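Local structure of ancillary protein 1 (Streptococcus pyogenes, 2XI9) at residues E133-T138 and T239-A243. The protein is a pilus-presented adhesin of the streptococcal surface that probably binds collagen, carries an internal thioester bond, and uses that bond for efficient interaction with host cells. Numbering follows the deposited sequence.
Sequences EFSVLT and TQLRA
Ser135 and Thr239 join hydroxyl to hydroxyl, OG to OG1 at 2.8 Å, where the loop 133-138 runs past the start of helix 238-253. The two branches of Thr239 divide the work: with OG1 set beside its own backbone N (chi1 -67°), the hydroxyl reaches Ser135 and a water, while CG2 lies 3.4 Å from Val136 O. That water sits 2.6 Å from Thr239 OG1 and extends the link only loosely, by a weak, long bond to Glu133 OE2.

One helix position on, Gln240 reaches out with an extended chain and gives NE2 to Leu137 O at 2.9 Å. The amide meets the carbonyl nearly end-on, though the oxygen is tilted somewhat out of the amide plane. Leu137 swings CG anti to the backbone N (chi1 173°), and chi2 near +60° then brings CD1 to the methyl of Ala243, a tight 3.4 Å from CD1 to CB. Glu133 and Arg242 only neighbour each other: OE1 stands 4.1 Å from NH1, carboxylate and guanidinium planes are 82° apart, and both atoms hydrogen-bond to Tyr147 OH instead.

Thus the loop that follows strand 127-130 is fastened to the helix within the thioester domain. Arg242 extends to strand 155-160 and makes a cation-pi contact with Tyr147; Gln240 also touches Thr276, and Leu241, pointing away from the loop, packs on Val279, both of helix 274-288.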
loop_
_atom_site.group_PDB
_atom_site.type_symbol
_atom_site.label_atom_id
_atom_site.label_comp_id
_atom_site.label_asym_id
_atom_site.label_seq_id
_atom_site.Cartn_x
_atom_site.Cartn_y
_atom_site.Cartn_z
ATOM N N GLU A 133 16.204 -15.986 -6.597
ATOM C CA GLU A 133 15.350 -16.297 -7.720
ATOM C C GLU A 133 16.001 -15.704 -8.979
ATOM O O GLU A 133 16.193 -14.529 -9.050
ATOM C CB GLU A 133 13.975 -15.664 -7.450
ATOM C CG GLU A 133 12.907 -16.027 -8.428
ATOM C CD GLU A 133 11.448 -15.937 -7.910
ATOM O OE1 GLU A 133 11.084 -15.412 -6.808
ATOM O OE2 GLU A 133 10.611 -16.403 -8.699
ATOM N N PHE A 134 16.341 -16.511 -9.957
ATOM C CA PHE A 134 16.833 -15.977 -11.214
ATOM C C PHE A 134 15.915 -16.432 -12.324
ATOM O O PHE A 134 15.740 -17.629 -12.519
ATOM C CB PHE A 134 18.244 -16.491 -11.477
ATOM C CG PHE A 134 18.834 -16.036 -12.771
ATOM C CD1 PHE A 134 18.561 -16.715 -13.959
ATOM C CD2 PHE A 134 19.727 -14.962 -12.796
ATOM C CE1 PHE A 134 19.131 -16.313 -15.160
ATOM C CE2 PHE A 134 20.300 -14.551 -13.998
ATOM C CZ PHE A 134 20.003 -15.220 -15.178
ATOM N N SER A 135 15.362 -15.483 -13.067
ATOM C CA SER A 135 14.496 -15.825 -14.180
ATOM C C SER A 135 14.426 -14.623 -15.127
ATOM O O SER A 135 14.211 -13.514 -14.690
ATOM C CB SER A 135 13.087 -16.178 -13.684
ATOM O OG SER A 135 12.289 -16.619 -14.764
ATOM N N VAL A 136 14.642 -14.861 -16.409
ATOM C CA VAL A 136 14.720 -13.763 -17.365
ATOM C C VAL A 136 13.323 -13.214 -17.669
ATOM O O VAL A 136 12.279 -13.921 -17.593
ATOM C CB VAL A 136 15.444 -14.142 -18.670
ATOM C CG1 VAL A 136 16.864 -14.682 -18.426
ATOM C CG2 VAL A 136 14.612 -15.125 -19.506
ATOM N N LEU A 137 13.296 -11.921 -17.960
ATOM C CA LEU A 137 12.103 -11.284 -18.483
ATOM C C LEU A 137 12.097 -11.651 -19.962
ATOM O O LEU A 137 11.251 -12.433 -20.388
ATOM C CB LEU A 137 12.124 -9.770 -18.223
ATOM C CG LEU A 137 10.992 -8.967 -18.872
ATOM C CD1 LEU A 137 9.610 -9.549 -18.524
ATOM C CD2 LEU A 137 11.091 -7.514 -18.443
ATOM N N THR A 138 13.065 -11.160 -20.745
ATOM C CA THR A 138 13.328 -11.755 -22.056
ATOM C C THR A 138 14.748 -12.292 -22.147
ATOM O O THR A 138 14.952 -13.481 -22.409
ATOM C CB THR A 138 13.028 -10.770 -23.215
ATOM O OG1 THR A 138 11.684 -10.261 -23.066
ATOM C CG2 THR A 138 13.174 -11.452 -24.579
ATOM N N THR A 239 7.322 -15.274 -15.055
ATOM C CA THR A 239 8.067 -14.043 -14.847
ATOM C C THR A 239 7.539 -12.927 -15.753
ATOM O O THR A 239 7.447 -11.791 -15.322
ATOM C CB THR A 239 9.571 -14.265 -15.022
ATOM O OG1 THR A 239 10.032 -15.126 -13.961
ATOM C CG2 THR A 239 10.346 -12.946 -14.961
ATOM N N GLN A 240 7.194 -13.268 -16.989
ATOM C CA GLN A 240 6.658 -12.291 -17.934
ATOM C C GLN A 240 5.295 -11.740 -17.433
ATOM O O GLN A 240 5.066 -10.525 -17.488
ATOM C CB GLN A 240 6.593 -12.860 -19.344
ATOM C CG GLN A 240 7.987 -13.003 -19.985
ATOM C CD GLN A 240 8.032 -13.773 -21.261
ATOM O OE1 GLN A 240 7.124 -14.543 -21.584
ATOM N NE2 GLN A 240 9.126 -13.585 -22.016
ATOM N N LEU A 241 4.400 -12.610 -16.944
ATOM C CA LEU A 241 3.150 -12.102 -16.400
ATOM C C LEU A 241 3.399 -11.243 -15.165
ATOM O O LEU A 241 2.751 -10.192 -14.993
ATOM C CB LEU A 241 2.108 -13.199 -16.140
ATOM C CG LEU A 241 0.717 -12.740 -15.724
ATOM C CD1 LEU A 241 0.055 -11.961 -16.858
ATOM C CD2 LEU A 241 -0.189 -13.982 -15.273
ATOM N N ARG A 242 4.341 -11.657 -14.318
ATOM C CA ARG A 242 4.709 -10.859 -13.151
ATOM C C ARG A 242 5.166 -9.443 -13.568
ATOM O O ARG A 242 4.744 -8.451 -13.002
ATOM C CB ARG A 242 5.788 -11.588 -12.338
ATOM C CG ARG A 242 6.033 -11.013 -10.938
ATOM C CD ARG A 242 6.859 -11.973 -10.124
ATOM N NE ARG A 242 7.001 -11.520 -8.734
ATOM C CZ ARG A 242 7.315 -12.294 -7.717
ATOM N NH1 ARG A 242 7.538 -13.595 -7.889
ATOM N NH2 ARG A 242 7.433 -11.740 -6.515
ATOM N N ALA A 243 6.054 -9.366 -14.546
ATOM C CA ALA A 243 6.525 -8.097 -15.044
ATOM C C ALA A 243 5.399 -7.248 -15.640
ATOM O O ALA A 243 5.328 -6.059 -15.367
ATOM C CB ALA A 243 7.606 -8.283 -16.050
HETATM O O HOH W 1 9.325 -16.548 -11.946
#